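Local coordinates for flagellar hook associated protein type 3 FlgL (Legionella pneumophila subsp. pneumophila, PDB 5YTI), which is probably a structural component of the bacterial flagellum, a hook-associated protein of the flagellin family, at residues 82-96 and 110-124. Sequence-based numbering, arbitrary orientation.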
ATOM      1  N   ASN A  82      -5.917 -19.525  -5.955  1.00 84.80           N
ATOM      2  CA  ASN A  82      -4.630 -20.233  -6.189  1.00 85.77           C
ATOM      3  C   ASN A  82      -3.448 -19.444  -5.613  1.00 85.30           C
ATOM      4  O   ASN A  82      -2.529 -20.003  -5.029  1.00 86.75           O
ATOM      5  CB  ASN A  82      -4.331 -20.410  -7.702  1.00 85.12           C
ATOM      6  CG  ASN A  82      -5.208 -21.438  -8.397  1.00 84.67           C
ATOM      7  OD1 ASN A  82      -5.694 -22.390  -7.788  1.00 83.94           O
ATOM      8  ND2 ASN A  82      -5.404 -21.245  -9.703  1.00 85.58           N
ATOM      9  N   ALA A  83      -3.463 -18.141  -5.851  1.00 83.74           N
ATOM     10  CA  ALA A  83      -2.375 -17.297  -5.484  1.00 83.29           C
ATOM     11  C   ALA A  83      -2.308 -17.137  -3.976  1.00 84.82           C
ATOM     12  O   ALA A  83      -1.226 -16.867  -3.416  1.00 87.98           O
ATOM     13  CB  ALA A  83      -2.524 -15.951  -6.150  1.00 84.03           C
ATOM     14  N   VAL A  84      -3.438 -17.297  -3.295  1.00 84.17           N
ATOM     15  CA  VAL A  84      -3.391 -17.287  -1.824  1.00 84.24           C
ATOM     16  C   VAL A  84      -2.701 -18.575  -1.364  1.00 84.64           C
ATOM     17  O   VAL A  84      -1.762 -18.536  -0.576  1.00 85.94           O
ATOM     18  CB  VAL A  84      -4.782 -17.101  -1.176  1.00 81.75           C
ATOM     19  CG1 VAL A  84      -4.753 -17.447   0.318  1.00 79.80           C
ATOM     20  CG2 VAL A  84      -5.272 -15.677  -1.415  1.00 79.79           C
ATOM     21  N   ASN A  85      -3.142 -19.704  -1.898  1.00 87.03           N
ATOM     22  CA  ASN A  85      -2.463 -20.976  -1.666  1.00 87.31           C
ATOM     23  C   ASN A  85      -0.944 -20.868  -1.707  1.00 86.67           C
ATOM     24  O   ASN A  85      -0.253 -21.352  -0.797  1.00 82.52           O
ATOM     25  CB  ASN A  85      -2.912 -21.998  -2.697  1.00 88.40           C
ATOM     26  CG  ASN A  85      -4.265 -22.562  -2.372  1.00 91.09           C
ATOM     27  OD1 ASN A  85      -4.724 -22.448  -1.229  1.00 90.88           O
ATOM     28  ND2 ASN A  85      -4.920 -23.174  -3.367  1.00 89.50           N
ATOM     29  N   SER A  86      -0.431 -20.245  -2.762  1.00 85.54           N
ATOM     30  CA  SER A  86       0.997 -20.065  -2.902  1.00 85.97           C
ATOM     31  C   SER A  86       1.576 -19.219  -1.750  1.00 87.57           C
ATOM     32  O   SER A  86       2.671 -19.495  -1.252  1.00 92.14           O
ATOM     33  CB  SER A  86       1.321 -19.437  -4.261  1.00 85.57           C
ATOM     34  OG  SER A  86       0.975 -20.302  -5.331  1.00 85.83           O
ATOM     35  N   LEU A  87       0.852 -18.194  -1.316  1.00 85.91           N
ATOM     36  CA  LEU A  87       1.370 -17.321  -0.291  1.00 81.81           C
ATOM     37  C   LEU A  87       1.267 -17.959   1.033  1.00 80.93           C
ATOM     38  O   LEU A  87       2.054 -17.640   1.904  1.00 84.49           O
ATOM     39  CB  LEU A  87       0.594 -16.029  -0.262  1.00 83.00           C
ATOM     40  CG  LEU A  87       0.967 -15.139  -1.449  1.00 84.62           C
ATOM     41  CD1 LEU A  87      -0.135 -14.134  -1.780  1.00 83.42           C
ATOM     42  CD2 LEU A  87       2.291 -14.440  -1.148  1.00 84.70           C
ATOM     43  N   HIS A  88       0.291 -18.840   1.216  1.00 79.97           N
ATOM     44  CA  HIS A  88       0.097 -19.487   2.525  1.00 82.31           C
ATOM     45  C   HIS A  88       1.291 -20.359   2.878  1.00 81.35           C
ATOM     46  O   HIS A  88       1.680 -20.494   4.045  1.00 76.86           O
ATOM     47  CB  HIS A  88      -1.193 -20.323   2.565  1.00 84.38           C
ATOM     48  CG  HIS A  88      -2.378 -19.565   3.082  1.00 88.71           C
ATOM     49  ND1 HIS A  88      -3.666 -19.815   2.662  1.00 88.42           N
ATOM     50  CD2 HIS A  88      -2.461 -18.534   3.962  1.00 90.55           C
ATOM     51  CE1 HIS A  88      -4.495 -18.989   3.274  1.00 89.55           C
ATOM     52  NE2 HIS A  88      -3.789 -18.193   4.058  1.00 90.96           N
ATOM     53  N   ARG A  89       1.863 -20.917   1.822  1.00 82.35           N
ATOM     54  CA  ARG A  89       2.987 -21.812   1.891  1.00 84.36           C
ATOM     55  C   ARG A  89       4.227 -20.949   2.012  1.00 84.78           C
ATOM     56  O   ARG A  89       5.066 -21.213   2.876  1.00 87.40           O
ATOM     57  CB  ARG A  89       3.036 -22.732   0.646  1.00 86.01           C
ATOM     58  CG  ARG A  89       4.242 -23.677   0.520  1.00 87.33           C
ATOM     59  CD  ARG A  89       4.473 -24.595   1.733  1.00 87.62           C
ATOM     60  NE  ARG A  89       5.799 -25.230   1.668  1.00 87.79           N
ATOM     61  CZ  ARG A  89       6.551 -25.558   2.728  1.00 87.84           C
ATOM     62  NH1 ARG A  89       6.121 -25.358   3.962  1.00 85.22           N
ATOM     63  NH2 ARG A  89       7.748 -26.100   2.558  1.00 88.57           N
ATOM     64  N   LEU A  90       4.344 -19.905   1.193  1.00 80.83           N
ATOM     65  CA  LEU A  90       5.452 -18.975   1.377  1.00 80.15           C
ATOM     66  C   LEU A  90       5.512 -18.487   2.830  1.00 80.93           C
ATOM     67  O   LEU A  90       6.577 -18.142   3.342  1.00 83.10           O
ATOM     68  CB  LEU A  90       5.345 -17.796   0.409  1.00 80.86           C
ATOM     69  CG  LEU A  90       5.707 -18.137  -1.045  1.00 81.44           C
ATOM     70  CD1 LEU A  90       5.114 -17.135  -2.011  1.00 81.31           C
ATOM     71  CD2 LEU A  90       7.216 -18.239  -1.227  1.00 81.29           C
ATOM     72  N   ARG A  91       4.376 -18.460   3.512  1.00 81.34           N
ATOM     73  CA  ARG A  91       4.364 -17.979   4.880  1.00 81.00           C
ATOM     74  C   ARG A  91       4.867 -19.066   5.823  1.00 79.56           C
ATOM     75  O   ARG A  91       5.584 -18.783   6.778  1.00 78.41           O
ATOM     76  CB  ARG A  91       2.964 -17.509   5.271  1.00 81.96           C
ATOM     77  CG  ARG A  91       2.818 -17.439   6.759  1.00 83.68           C
ATOM     78  CD  ARG A  91       1.712 -16.541   7.237  1.00 84.15           C
ATOM     79  NE  ARG A  91       1.756 -16.551   8.698  1.00 87.78           N
ATOM     80  CZ  ARG A  91       1.178 -15.640   9.460  1.00 90.46           C
ATOM     81  NH1 ARG A  91       0.474 -14.657   8.897  1.00 92.31           N
ATOM     82  NH2 ARG A  91       1.291 -15.718  10.774  1.00 90.24           N
ATOM     83  N   GLU A  92       4.470 -20.308   5.558  1.00 81.10           N
ATOM     84  CA  GLU A  92       4.994 -21.470   6.294  1.00 81.34           C
ATOM     85  C   GLU A  92       6.509 -21.436   6.154  1.00 81.71           C
ATOM     86  O   GLU A  92       7.227 -21.352   7.155  1.00 87.87           O
ATOM     87  CB  GLU A  92       4.444 -22.804   5.758  1.00 83.14           C
ATOM     88  CG  GLU A  92       2.970 -23.108   6.061  1.00 85.13           C
ATOM     89  CD  GLU A  92       2.468 -24.461   5.552  1.00 87.30           C
ATOM     90  OE1 GLU A  92       2.311 -24.723   4.326  1.00 91.51           O
ATOM     91  OE2 GLU A  92       2.172 -25.285   6.420  1.00 94.68           O
ATOM     92  N   ILE A  93       6.986 -21.432   4.910  1.00 80.02           N
ATOM     93  CA  ILE A  93       8.420 -21.278   4.604  1.00 79.94           C
ATOM     94  C   ILE A  93       9.093 -20.118   5.357  1.00 79.93           C
ATOM     95  O   ILE A  93      10.092 -20.341   6.017  1.00 78.25           O
ATOM     96  CB  ILE A  93       8.695 -21.111   3.087  1.00 78.87           C
ATOM     97  CG1 ILE A  93       8.425 -22.413   2.353  1.00 79.47           C
ATOM     98  CG2 ILE A  93      10.143 -20.700   2.842  1.00 78.86           C
ATOM     99  CD1 ILE A  93       8.598 -22.354   0.843  1.00 80.40           C
ATOM    100  N   GLN A  94       8.559 -18.898   5.273  1.00 81.74           N
ATOM    101  CA  GLN A  94       9.223 -17.769   5.939  1.00 85.07           C
ATOM    102  C   GLN A  94       9.372 -18.003   7.416  1.00 87.09           C
ATOM    103  O   GLN A  94      10.346 -17.533   7.995  1.00 89.10           O
ATOM    104  CB  GLN A  94       8.524 -16.416   5.716  1.00 84.50           C
ATOM    105  CG  GLN A  94       9.278 -15.179   6.250  1.00 82.48           C
ATOM    106  CD  GLN A  94      10.787 -15.213   6.026  1.00 82.64           C
ATOM    107  OE1 GLN A  94      11.282 -15.627   4.984  1.00 85.44           O
ATOM    108  NE2 GLN A  94      11.519 -14.768   7.015  1.00 84.62           N
ATOM    109  N   ILE A  95       8.432 -18.718   8.028  1.00 88.88           N
ATOM    110  CA  ILE A  95       8.498 -18.906   9.468  1.00 91.55           C
ATOM    111  C   ILE A  95       9.646 -19.808   9.891  1.00 91.98           C
ATOM    112  O   ILE A  95      10.309 -19.506  10.866  1.00 87.52           O
ATOM    113  CB  ILE A  95       7.190 -19.431  10.043  1.00 95.11           C
ATOM    114  CG1 ILE A  95       6.409 -18.259  10.628  1.00 96.59           C
ATOM    115  CG2 ILE A  95       7.479 -20.445  11.147  1.00 95.85           C
ATOM    116  CD1 ILE A  95       4.964 -18.594  10.912  1.00 98.00           C
ATOM    117  N   GLN A  96       9.877 -20.893   9.150  1.00 96.07           N
ATOM    118  CA  GLN A  96      11.028 -21.772   9.384  1.00 99.75           C
ATOM    119  C   GLN A  96      12.352 -21.025   9.177  1.00101.93           C
ATOM    120  O   GLN A  96      13.351 -21.266   9.905  1.00102.48           O
ATOM    121  CB  GLN A  96      11.057 -22.968   8.435  1.00103.04           C
ATOM    122  CG  GLN A  96       9.740 -23.415   7.837  1.00105.80           C
ATOM    123  CD  GLN A  96       8.956 -24.320   8.744  1.00107.27           C
ATOM    124  OE1 GLN A  96       7.776 -24.073   9.011  1.00106.76           O
ATOM    125  NE2 GLN A  96       9.599 -25.384   9.216  1.00108.62           N
ATOM    126  N   LEU A 110      14.696 -24.850   0.851  1.00 88.43           N
ATOM    127  CA  LEU A 110      13.517 -23.980   0.882  1.00 84.99           C
ATOM    128  C   LEU A 110      13.672 -22.854  -0.121  1.00 83.76           C
ATOM    129  O   LEU A 110      12.736 -22.506  -0.826  1.00 81.84           O
ATOM    130  CB  LEU A 110      13.290 -23.413   2.293  1.00 84.67           C
ATOM    131  CG  LEU A 110      12.970 -24.486   3.349  1.00 82.97           C
ATOM    132  CD1 LEU A 110      12.655 -23.921   4.713  1.00 82.51           C
ATOM    133  CD2 LEU A 110      11.821 -25.337   2.912  1.00 82.23           C
ATOM    134  N   ALA A 111      14.874 -22.308  -0.191  1.00 85.04           N
ATOM    135  CA  ALA A 111      15.261 -21.382  -1.261  1.00 87.84           C
ATOM    136  C   ALA A 111      14.824 -21.817  -2.650  1.00 87.41           C
ATOM    137  O   ALA A 111      14.574 -20.988  -3.529  1.00 86.87           O
ATOM    138  CB  ALA A 111      16.773 -21.229  -1.282  1.00 90.30           C
ATOM    139  N   VAL A 112      14.817 -23.112  -2.883  1.00 88.19           N
ATOM    140  CA  VAL A 112      14.527 -23.594  -4.213  1.00 90.88           C
ATOM    141  C   VAL A 112      13.032 -23.786  -4.322  1.00 92.19           C
ATOM    142  O   VAL A 112      12.451 -23.533  -5.392  1.00 93.09           O
ATOM    143  CB  VAL A 112      15.305 -24.880  -4.549  1.00 92.23           C
ATOM    144  CG1 VAL A 112      14.850 -25.455  -5.866  1.00 92.76           C
ATOM    145  CG2 VAL A 112      16.798 -24.576  -4.617  1.00 93.57           C
ATOM    146  N   GLU A 113      12.394 -24.195  -3.222  1.00 91.04           N
ATOM    147  CA  GLU A 113      10.943 -24.205  -3.221  1.00 90.20           C
ATOM    148  C   GLU A 113      10.406 -22.788  -3.422  1.00 88.03           C
ATOM    149  O   GLU A 113       9.560 -22.576  -4.288  1.00 85.08           O
ATOM    150  CB  GLU A 113      10.357 -24.797  -1.956  1.00 92.05           C
ATOM    151  CG  GLU A 113       8.888 -25.121  -2.159  1.00 93.79           C
ATOM    152  CD  GLU A 113       8.175 -25.559  -0.903  1.00 95.86           C
ATOM    153  OE1 GLU A 113       8.802 -25.545   0.179  1.00 96.54           O
ATOM    154  OE2 GLU A 113       6.977 -25.915  -1.009  1.00 99.75           O
ATOM    155  N   ALA A 114      10.901 -21.826  -2.641  1.00 85.13           N
ATOM    156  CA  ALA A 114      10.470 -20.449  -2.818  1.00 84.78           C
ATOM    157  C   ALA A 114      10.643 -20.025  -4.263  1.00 85.91           C
ATOM    158  O   ALA A 114       9.780 -19.344  -4.798  1.00 85.95           O
ATOM    159  CB  ALA A 114      11.205 -19.505  -1.892  1.00 83.62           C
ATOM    160  N   GLN A 115      11.724 -20.446  -4.919  1.00 88.27           N
ATOM    161  CA  GLN A 115      11.891 -20.110  -6.344  1.00 90.57           C
ATOM    162  C   GLN A 115      10.783 -20.741  -7.182  1.00 89.70           C
ATOM    163  O   GLN A 115      10.300 -20.126  -8.112  1.00 91.82           O
ATOM    164  CB  GLN A 115      13.300 -20.443  -6.907  1.00 92.93           C
ATOM    165  CG  GLN A 115      13.562 -20.030  -8.382  1.00 93.68           C
ATOM    166  CD  GLN A 115      13.821 -18.522  -8.603  1.00 93.40           C
ATOM    167  OE1 GLN A 115      14.678 -17.921  -7.936  1.00 93.65           O
ATOM    168  NE2 GLN A 115      13.084 -17.914  -9.557  1.00 90.35           N
ATOM    169  N   ALA A 116      10.344 -21.949  -6.862  1.00 92.04           N
ATOM    170  CA  ALA A 116       9.203 -22.516  -7.604  1.00 89.90           C
ATOM    171  C   ALA A 116       7.930 -21.695  -7.360  1.00 89.40           C
ATOM    172  O   ALA A 116       7.171 -21.445  -8.296  1.00 87.23           O
ATOM    173  CB  ALA A 116       8.982 -23.972  -7.245  1.00 89.78           C
ATOM    174  N   LEU A 117       7.716 -21.250  -6.116  1.00 89.85           N
ATOM    175  CA  LEU A 117       6.525 -20.471  -5.778  1.00 88.27           C
ATOM    176  C   LEU A 117       6.541 -19.103  -6.455  1.00 88.15           C
ATOM    177  O   LEU A 117       5.548 -18.715  -7.054  1.00 88.99           O
ATOM    178  CB  LEU A 117       6.326 -20.376  -4.265  1.00 87.56           C
ATOM    179  CG  LEU A 117       6.021 -21.757  -3.647  1.00 88.43           C
ATOM    180  CD1 LEU A 117       6.398 -21.855  -2.173  1.00 87.42           C
ATOM    181  CD2 LEU A 117       4.559 -22.139  -3.824  1.00 89.37           C
ATOM    182  N   LEU A 118       7.662 -18.395  -6.415  1.00 87.90           N
ATOM    183  CA  LEU A 118       7.786 -17.168  -7.196  1.00 88.18           C
ATOM    184  C   LEU A 118       7.312 -17.415  -8.639  1.00 89.47           C
ATOM    185  O   LEU A 118       6.422 -16.728  -9.122  1.00 94.81           O
ATOM    186  CB  LEU A 118       9.227 -16.652  -7.190  1.00 88.79           C
ATOM    187  CG  LEU A 118       9.574 -15.498  -8.150  1.00 89.25           C
ATOM    188  CD1 LEU A 118       8.665 -14.312  -7.923  1.00 88.36           C
ATOM    189  CD2 LEU A 118      11.019 -15.056  -7.989  1.00 91.29           C
ATOM    190  N   ASN A 119       7.893 -18.398  -9.319  1.00 91.16           N
ATOM    191  CA  ASN A 119       7.534 -18.723 -10.709  1.00 93.30           C
ATOM    192  C   ASN A 119       6.025 -19.002 -10.836  1.00 92.65           C
ATOM    193  O   ASN A 119       5.379 -18.576 -11.798  1.00 91.06           O
ATOM    194  CB  ASN A 119       8.337 -19.938 -11.242  1.00 97.58           C
ATOM    195  CG  ASN A 119       9.864 -19.707 -11.285  1.00100.70           C
ATOM    196  OD1 ASN A 119      10.388 -18.659 -10.862  1.00104.02           O
ATOM    197  ND2 ASN A 119      10.583 -20.701 -11.815  1.00101.00           N
ATOM    198  N   GLN A 120       5.469 -19.712  -9.854  1.00 91.07           N
ATOM    199  CA  GLN A 120       4.027 -19.979  -9.798  1.00 88.95           C
ATOM    200  C   GLN A 120       3.238 -18.659  -9.836  1.00 84.99           C
ATOM    201  O   GLN A 120       2.320 -18.493 -10.630  1.00 83.70           O
ATOM    202  CB  GLN A 120       3.703 -20.815  -8.542  1.00 90.19           C
ATOM    203  CG  GLN A 120       2.324 -21.476  -8.519  1.00 91.72           C
ATOM    204  CD  GLN A 120       2.301 -22.838  -7.836  1.00 93.57           C
ATOM    205  OE1 GLN A 120       2.189 -23.856  -8.519  1.00 97.65           O
ATOM    206  NE2 GLN A 120       2.399 -22.874  -6.491  1.00 92.74           N
ATOM    207  N   LEU A 121       3.641 -17.700  -9.011  1.00 83.33           N
ATOM    208  CA  LEU A 121       2.932 -16.426  -8.891  1.00 81.09           C
ATOM    209  C   LEU A 121       3.060 -15.581 -10.135  1.00 82.24           C
ATOM    210  O   LEU A 121       2.137 -14.861 -10.492  1.00 83.52           O
ATOM    211  CB  LEU A 121       3.408 -15.651  -7.674  1.00 78.10           C
ATOM    212  CG  LEU A 121       3.040 -16.260  -6.324  1.00 76.67           C
ATOM    213  CD1 LEU A 121       3.755 -15.496  -5.249  1.00 77.96           C
ATOM    214  CD2 LEU A 121       1.556 -16.191  -6.058  1.00 76.05           C
ATOM    215  N   LEU A 122       4.190 -15.675 -10.815  1.00 84.72           N
ATOM    216  CA  LEU A 122       4.322 -15.011 -12.128  1.00 87.87           C
ATOM    217  C   LEU A 122       3.382 -15.606 -13.204  1.00 88.04           C
ATOM    218  O   LEU A 122       2.973 -14.904 -14.127  1.00 85.58           O
ATOM    219  CB  LEU A 122       5.780 -15.054 -12.628  1.00 88.51           C
ATOM    220  CG  LEU A 122       6.765 -14.267 -11.768  1.00 91.35           C
ATOM    221  CD1 LEU A 122       8.200 -14.743 -11.908  1.00 91.60           C
ATOM    222  CD2 LEU A 122       6.667 -12.779 -12.087  1.00 94.06           C
ATOM    223  N   ASP A 123       3.087 -16.904 -13.100  1.00 90.55           N
ATOM    224  CA  ASP A 123       2.230 -17.572 -14.067  1.00 91.18           C
ATOM    225  C   ASP A 123       0.826 -17.036 -13.792  1.00 90.92           C
ATOM    226  O   ASP A 123       0.123 -16.640 -14.727  1.00 89.52           O
ATOM    227  CB  ASP A 123       2.279 -19.114 -13.937  1.00 94.26           C
ATOM    228  CG  ASP A 123       3.616 -19.742 -14.438  1.00 96.23           C
ATOM    229  OD1 ASP A 123       4.510 -18.973 -14.842  1.00100.20           O
ATOM    230  OD2 ASP A 123       3.772 -21.000 -14.432  1.00 92.00           O
ATOM    231  N   TYR A 124       0.449 -16.959 -12.508  1.00 88.78           N
ATOM    232  CA  TYR A 124      -0.886 -16.459 -12.126  1.00 85.19           C
ATOM    233  C   TYR A 124      -1.059 -15.006 -12.542  1.00 82.30           C
ATOM    234  O   TYR A 124      -2.093 -14.617 -13.084  1.00 79.06           O
ATOM    235  CB  TYR A 124      -1.147 -16.610 -10.622  1.00 85.25           C
ATOM    236  CG  TYR A 124      -1.036 -18.030 -10.061  1.00 85.48           C
ATOM    237  CD1 TYR A 124      -1.411 -19.148 -10.805  1.00 87.59           C
ATOM    238  CD2 TYR A 124      -0.596 -18.241  -8.776  1.00 87.03           C
ATOM    239  CE1 TYR A 124      -1.323 -20.435 -10.295  1.00 88.16           C
ATOM    240  CE2 TYR A 124      -0.505 -19.519  -8.250  1.00 90.05           C
ATOM    241  CZ  TYR A 124      -0.868 -20.614  -9.012  1.00 89.67           C
ATOM    242  OH  TYR A 124      -0.752 -21.869  -8.465  1.00 91.17           O
TER
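Arg89 and Glu113 close one side of an antiparallel helix pair, a worked example of how a charged flank and an apolar seam share one interface. The N-to-C directions of segments 82-96 and 110-124 are 161° apart, their axes 10.0 Å apart at closest approach. Arg89 can be followed outward from CB: CG passes Leu117 CD1, a bend at chi2 (55°) turns the chain, CD passes Glu113 OE2, and CZ faces OE1. Arg89 NE gives Glu113 OE2 an almost straight bond of 3.0 Å in the guanidinium plane, while Arg89 NH2 meets the syn lone pair of Glu113 OE1, tilted from that plane, at 2.7 Å; the two flat groups are 43° apart. Held through both nitrogens, the guanidinium should be restricted in rotation, and CG1 of Ile93 in its own helix lies over one face. Beneath, Ile93 and Leu117 are knobs in holes of the opposite helix, their CD1 atoms 3.8 Å apart; Leu90 and Leu117 lie alongside, pointing opposite ways, and Leu90 meets Leu121 tip to tip. Ser86 is a smaller knob among Leu117, Gln120, Leu121 and Tyr124, its OG at the tyrosine's ring edge and taking a weak bond from Gln120 NE2. Asn82 CB makes a CH-pi contact over one face of the Tyr124 ring, 4.0 Å from its centroid. Around this hairpin, helix 296-307 packs on Ile93 and Ala114, helix 316-374 on Leu87, and Tyr154 of strand 154-156 on Leu118.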